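Local coordinates for protein cephalosporin hydroxylase CMCI (Streptomyces clavuligerus, PDB 2BM8) that probably acts as a cephalosporin hydroxylase in cephamycin biosynthesis and has a Rossmann-like fold resembling that of S-adenosylmethionine-dependent methyltransferases, at residues I85-V90 with A97-L102; A71-M76 with S222-G227. The protein carries 3 engineered substitutions. All coordinates share one frame; numbering follows the deposited sequence.

Contact 1 of 2, residues I85-V90 with A97-L102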
loop_
_atom_site.group_PDB
_atom_site.type_symbol
_atom_site.label_atom_id
_atom_site.label_comp_id
_atom_site.label_asym_id
_atom_site.label_seq_id
_atom_site.Cartn_x
_atom_site.Cartn_y
_atom_site.Cartn_z
ATOM N N ILE B 85 -28.561 -15.510 23.500
ATOM C CA ILE B 85 -27.227 -15.447 22.929
ATOM C C ILE B 85 -26.265 -16.279 23.767
ATOM O O ILE B 85 -26.147 -16.060 24.963
ATOM C CB ILE B 85 -26.765 -13.998 22.856
ATOM C CG1 ILE B 85 -27.624 -13.243 21.835
ATOM C CG2 ILE B 85 -25.288 -13.926 22.476
ATOM C CD1 ILE B 85 -27.485 -11.758 21.932
ATOM N N VAL B 86 -25.596 -17.232 23.121
ATOM C CA VAL B 86 -24.628 -18.123 23.746
ATOM C C VAL B 86 -23.193 -17.804 23.305
ATOM O O VAL B 86 -22.912 -17.744 22.113
ATOM C CB VAL B 86 -24.896 -19.573 23.340
ATOM C CG1 VAL B 86 -23.897 -20.506 24.006
ATOM C CG2 VAL B 86 -26.331 -19.993 23.687
ATOM N N GLU B 87 -22.295 -17.615 24.273
ATOM C CA GLU B 87 -20.861 -17.458 24.017
ATOM C C GLU B 87 -20.134 -18.685 24.516
ATOM O O GLU B 87 -20.138 -18.934 25.703
ATOM C CB GLU B 87 -20.300 -16.254 24.781
ATOM C CG GLU B 87 -20.279 -14.965 23.985
ATOM C CD GLU B 87 -19.152 -14.917 22.972
ATOM O OE1 GLU B 87 -18.573 -15.985 22.672
ATOM O OE2 GLU B 87 -18.843 -13.802 22.493
ATOM N N LEU B 88 -19.523 -19.442 23.614
ATOM C CA LEU B 88 -18.566 -20.503 23.958
ATOM C C LEU B 88 -17.192 -19.833 23.976
ATOM O O LEU B 88 -16.744 -19.341 22.945
ATOM C CB LEU B 88 -18.594 -21.603 22.887
ATOM C CG LEU B 88 -18.367 -23.087 23.198
ATOM C CD1 LEU B 88 -17.851 -23.766 21.954
ATOM C CD2 LEU B 88 -17.436 -23.374 24.395
ATOM N N GLY B 89 -16.535 -19.806 25.137
ATOM C CA GLY B 89 -15.343 -18.997 25.350
ATOM C C GLY B 89 -15.702 -17.654 25.970
ATOM O O GLY B 89 -16.231 -16.790 25.285
ATOM N N VAL B 90 -15.398 -17.465 27.257
ATOM C CA VAL B 90 -15.850 -16.291 28.001
ATOM C C VAL B 90 -14.744 -15.270 28.305
ATOM O O VAL B 90 -14.952 -14.057 28.097
ATOM C CB VAL B 90 -16.514 -16.717 29.323
ATOM C CG1 VAL B 90 -16.835 -15.513 30.202
ATOM C CG2 VAL B 90 -17.766 -17.508 29.049
ATOM N N ALA B 97 -21.683 -8.955 29.050
ATOM C CA ALA B 97 -22.347 -7.775 29.574
ATOM C C ALA B 97 -22.776 -6.843 28.454
ATOM O O ALA B 97 -23.825 -6.210 28.548
ATOM C CB ALA B 97 -21.442 -7.038 30.532
ATOM N N TRP B 98 -21.967 -6.765 27.399
ATOM C CA TRP B 98 -22.266 -5.925 26.249
ATOM C C TRP B 98 -23.524 -6.434 25.551
ATOM O O TRP B 98 -24.445 -5.664 25.314
ATOM C CB TRP B 98 -21.077 -5.880 25.277
ATOM C CG TRP B 98 -21.315 -4.997 24.091
ATOM C CD1 TRP B 98 -21.301 -3.647 24.073
ATOM C CD2 TRP B 98 -21.634 -5.410 22.770
ATOM N NE1 TRP B 98 -21.575 -3.179 22.811
ATOM C CE2 TRP B 98 -21.791 -4.250 21.992
ATOM C CE3 TRP B 98 -21.793 -6.649 22.154
ATOM C CZ2 TRP B 98 -22.106 -4.290 20.648
ATOM C CZ3 TRP B 98 -22.094 -6.691 20.815
ATOM C CH2 TRP B 98 -22.259 -5.518 20.078
ATOM N N PHE B 99 -23.571 -7.724 25.257
ATOM C CA PHE B 99 -24.744 -8.324 24.618
ATOM C C PHE B 99 -26.003 -8.115 25.453
ATOM O O PHE B 99 -27.065 -7.818 24.909
ATOM C CB PHE B 99 -24.555 -9.829 24.401
ATOM C CG PHE B 99 -23.815 -10.180 23.151
ATOM C CD1 PHE B 99 -22.692 -10.994 23.202
ATOM C CD2 PHE B 99 -24.248 -9.726 21.916
ATOM C CE1 PHE B 99 -22.009 -11.331 22.051
ATOM C CE2 PHE B 99 -23.569 -10.068 20.758
ATOM C CZ PHE B 99 -22.444 -10.868 20.833
ATOM N N ARG B 100 -25.870 -8.299 26.765
ATOM C CA ARG B 100 -26.956 -8.080 27.712
ATOM C C ARG B 100 -27.411 -6.629 27.696
ATOM O O ARG B 100 -28.583 -6.345 27.533
ATOM C CB ARG B 100 -26.518 -8.460 29.129
ATOM C CG ARG B 100 -27.666 -8.525 30.123
ATOM C CD ARG B 100 -27.959 -7.205 30.873
ATOM N NE ARG B 100 -26.740 -6.540 31.344
ATOM C CZ ARG B 100 -26.010 -6.950 32.378
ATOM N NH1 ARG B 100 -26.355 -8.023 33.073
ATOM N NH2 ARG B 100 -24.920 -6.296 32.721
ATOM N N ASP B 101 -26.477 -5.710 27.876
ATOM C CA ASP B 101 -26.796 -4.283 27.851
ATOM C C ASP B 101 -27.520 -3.914 26.567
ATOM O O ASP B 101 -28.547 -3.263 26.607
ATOM C CB ASP B 101 -25.531 -3.446 27.948
ATOM C CG ASP B 101 -24.943 -3.437 29.327
ATOM O OD1 ASP B 101 -25.527 -3.990 30.270
ATOM O OD2 ASP B 101 -23.869 -2.889 29.555
ATOM N N LEU B 102 -26.985 -4.370 25.443
ATOM C CA LEU B 102 -27.455 -3.953 24.132
ATOM C C LEU B 102 -28.847 -4.481 23.839
ATOM O O LEU B 102 -29.657 -3.805 23.219
ATOM C CB LEU B 102 -26.480 -4.447 23.063
ATOM C CG LEU B 102 -26.478 -3.728 21.726
ATOM C CD1 LEU B 102 -26.634 -2.226 21.881
ATOM C CD2 LEU B 102 -25.192 -4.046 21.012
#
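I85 lies over one face of the F99 ring, and E87 reaches the rim of that ring with its carboxylate; no hydrogen bond joins the two segments. Followed outward from CB, F99 first places CG opposite its own carbonyl carbon (chi1 -84°), which swings the ring off the helix toward the strand. Both methyls of I85 come over the same face, with I85 CG2 4.1 Å from F99 CG. Over this one face F99 CD1 lies under I85 CG2, at 4.0 Å, and F99 CD2 under I85 CD1, at 3.8 Å, on the two flanks of the ring. The methyl I85 CG2 stands 4.1 Å from the F99 ring centroid and only 13° off the ring normal, a CH-pi contact. Further out, F99 CE1 meets E87 OE2 at 4.0 Å, near the ring plane, while the carboxylate is turned 55° against the ring. This is the first beta-alpha-beta unit of the Rossmann-like sheet: strand 84-88 is followed by the glycine-bearing turn that binds S-adenosylmethionine in related methyltransferases, then by helix 94-106, which packs back on strand 84-88 just before it in the chain. G89 takes a positive phi in that turn, and V90 N bonds D116 OD2 at the end of the next strand. The opposite face of the F99 ring takes W98 CE3, and the ring also meets Y73 edge-to-face. With an alanine in place of F99, the ring would be gone from between I85 and W98, and the gap would probably let both side chains shift. The buried carboxylate of E87 looks elsewhere for its polar partners: OE1 bonds N160 and OE2 pairs with K65.

Contact 2 of 2, residues A71-M76 with S222-G227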
loop_
_atom_site.group_PDB
_atom_site.type_symbol
_atom_site.label_atom_id
_atom_site.label_comp_id
_atom_site.label_asym_id
_atom_site.label_seq_id
_atom_site.Cartn_x
_atom_site.Cartn_y
_atom_site.Cartn_z
ATOM N N ALA B 71 -20.510 -3.341 15.598
ATOM C CA ALA B 71 -21.461 -2.792 14.612
ATOM C C ALA B 71 -22.279 -3.869 13.882
ATOM O O ALA B 71 -23.481 -3.728 13.700
ATOM C CB ALA B 71 -20.733 -1.933 13.580
ATOM N N VAL B 72 -21.611 -4.933 13.456
ATOM C CA VAL B 72 -22.277 -6.054 12.819
ATOM C C VAL B 72 -23.273 -6.719 13.788
ATOM O O VAL B 72 -24.440 -6.878 13.447
ATOM C CB VAL B 72 -21.250 -7.082 12.295
ATOM C CG1 VAL B 72 -21.932 -8.395 11.938
ATOM C CG2 VAL B 72 -20.492 -6.512 11.110
ATOM N N TYR B 73 -22.816 -7.073 14.989
ATOM C CA TYR B 73 -23.705 -7.675 15.996
ATOM C C TYR B 73 -24.869 -6.758 16.377
ATOM O O TYR B 73 -25.918 -7.221 16.763
ATOM C CB TYR B 73 -22.950 -8.073 17.273
ATOM C CG TYR B 73 -22.218 -9.398 17.175
ATOM C CD1 TYR B 73 -20.844 -9.456 17.303
ATOM C CD2 TYR B 73 -22.906 -10.592 16.975
ATOM C CE1 TYR B 73 -20.161 -10.653 17.210
ATOM C CE2 TYR B 73 -22.233 -11.812 16.885
ATOM C CZ TYR B 73 -20.852 -11.836 16.997
ATOM O OH TYR B 73 -20.145 -13.022 16.921
ATOM N N HIS B 74 -24.679 -5.457 16.289
ATOM C CA HIS B 74 -25.756 -4.552 16.620
ATOM C C HIS B 74 -26.864 -4.698 15.589
ATOM O O HIS B 74 -28.029 -4.844 15.960
ATOM C CB HIS B 74 -25.278 -3.113 16.678
ATOM C CG HIS B 74 -26.392 -2.136 16.817
ATOM N ND1 HIS B 74 -27.115 -1.689 15.736
ATOM C CD2 HIS B 74 -26.941 -1.558 17.910
ATOM C CE1 HIS B 74 -28.048 -0.852 16.154
ATOM N NE2 HIS B 74 -27.969 -0.762 17.471
ATOM N N ASP B 75 -26.486 -4.670 14.303
ATOM C CA ASP B 75 -27.434 -4.860 13.195
ATOM C C ASP B 75 -28.123 -6.218 13.282
ATOM O O ASP B 75 -29.314 -6.317 13.089
ATOM C CB ASP B 75 -26.740 -4.729 11.826
ATOM C CG ASP B 75 -26.176 -3.319 11.563
ATOM O OD1 ASP B 75 -26.656 -2.360 12.213
ATOM O OD2 ASP B 75 -25.243 -3.087 10.735
ATOM N N MET B 76 -27.362 -7.256 13.600
ATOM C CA MET B 76 -27.892 -8.605 13.709
ATOM C C MET B 76 -28.905 -8.696 14.840
ATOM O O MET B 76 -29.981 -9.222 14.665
ATOM C CB MET B 76 -26.752 -9.585 13.946
ATOM C CG MET B 76 -27.177 -11.046 13.954
ATOM S SD MET B 76 -25.782 -12.114 14.300
ATOM C CE MET B 76 -24.739 -11.796 12.856
ATOM N N SER B 222 -13.286 -7.969 10.051
ATOM C CA SER B 222 -12.159 -8.896 10.029
ATOM C C SER B 222 -12.292 -10.035 11.061
ATOM O O SER B 222 -11.818 -11.135 10.816
ATOM C CB SER B 222 -10.830 -8.150 10.185
ATOM O OG SER B 222 -10.571 -7.782 11.529
ATOM N N GLN B 223 -12.981 -9.810 12.183
ATOM C CA GLN B 223 -13.163 -10.885 13.166
ATOM C C GLN B 223 -14.237 -11.898 12.753
ATOM O O GLN B 223 -14.123 -13.077 13.063
ATOM C CB GLN B 223 -13.480 -10.330 14.567
ATOM C CG GLN B 223 -12.259 -9.743 15.320
ATOM C CD GLN B 223 -12.670 -8.996 16.583
ATOM O OE1 GLN B 223 -13.675 -8.257 16.571
ATOM N NE2 GLN B 223 -11.896 -9.171 17.679
ATOM N N LEU B 224 -15.279 -11.451 12.067
ATOM C CA LEU B 224 -16.347 -12.342 11.648
ATOM C C LEU B 224 -16.185 -12.857 10.219
ATOM O O LEU B 224 -16.983 -13.654 9.769
ATOM C CB LEU B 224 -17.672 -11.611 11.748
ATOM C CG LEU B 224 -18.049 -11.127 13.129
ATOM C CD1 LEU B 224 -19.276 -10.250 13.025
ATOM C CD2 LEU B 224 -18.275 -12.317 14.043
ATOM N N ASP B 225 -15.159 -12.371 9.527
ATOM C CA ASP B 225 -14.817 -12.727 8.152
ATOM C C ASP B 225 -15.171 -14.157 7.825
ATOM O O ASP B 225 -14.630 -15.083 8.433
ATOM C CB ASP B 225 -13.296 -12.551 7.965
ATOM C CG ASP B 225 -12.862 -12.564 6.511
ATOM O OD1 ASP B 225 -13.663 -12.804 5.598
ATOM O OD2 ASP B 225 -11.694 -12.338 6.183
ATOM N N ARG B 226 -16.083 -14.324 6.866
ATOM C CA ARG B 226 -16.438 -15.629 6.301
ATOM C C ARG B 226 -16.844 -16.693 7.341
ATOM O O ARG B 226 -16.692 -17.886 7.079
ATOM C CB ARG B 226 -15.278 -16.153 5.445
ATOM C CG ARG B 226 -15.001 -15.366 4.166
ATOM C CD ARG B 226 -13.675 -15.744 3.491
ATOM N NE ARG B 226 -12.533 -15.144 4.187
ATOM C CZ ARG B 226 -11.258 -15.479 4.008
ATOM N NH1 ARG B 226 -10.907 -16.432 3.160
ATOM N NH2 ARG B 226 -10.317 -14.860 4.704
ATOM N N GLY B 227 -17.383 -16.262 8.487
ATOM C CA GLY B 227 -17.680 -17.153 9.609
ATOM C C GLY B 227 -19.088 -17.054 10.178
ATOM O O GLY B 227 -19.387 -17.679 11.196
#
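L224 pushes its two methyls against helix 67-80, one on V72 and one on Y73, and gives more surface to the contact than either partner. Its chi2 of 172° extends the branch so that CD1 runs tip to tip into V72, the closest approach being 3.4 Å between L224 CD1 and V72 CG1. The same methyl lies 3.8 Å from V72 CB. V72 presents CG1 because that branch is turned opposite its backbone N (chi1 166°). The second methyl, L224 CD2, comes slantwise to the outer end of the tyrosine, 3.5 Å from Y73 OH and 3.9 Å from Y73 CZ. The hydroxyl it touches is hydrogen-bonded to E186 OE2, which probably fixes the phenol against this methyl. L224 opens a type II beta turn, closed by the bond from G227 N to L224 O at 2.9 Å. Within the turn R226 grips D225 side-on with two nitrogens, NE to OD1 and NH2 to OD2, both from above the carboxylate plane, while R226 O bonds W41 NE1 of the second subunit. The contact is thus plain packing of the loop before strand 228-231 onto helix 67-80, with I184 of strand 182-185 meeting both L224 and Y73, and helix 94-106 touching Y73 through W98.

Both contacts are buried and mainly apolar, with no hydrogen bond bridging either pair of segments, and both lie near the centre of the chain, yet they differ in range. Contact 1 joins a strand to the helix that follows it, 7 residues on; contact 2 brings a loop late in the sequence onto a helix that precedes that strand, 146 residues away. The two meet directly where helices 67-80 and 94-106 lie together: F99 CE2 is 3.9 Å from Y73 CD2. Contact 1 works by an aromatic face and keeps a carboxylate at its edge; contact 2 works by aliphatic methyls, with its charged turn reaching the second subunit, which also touches D101 and L102 of contact 1.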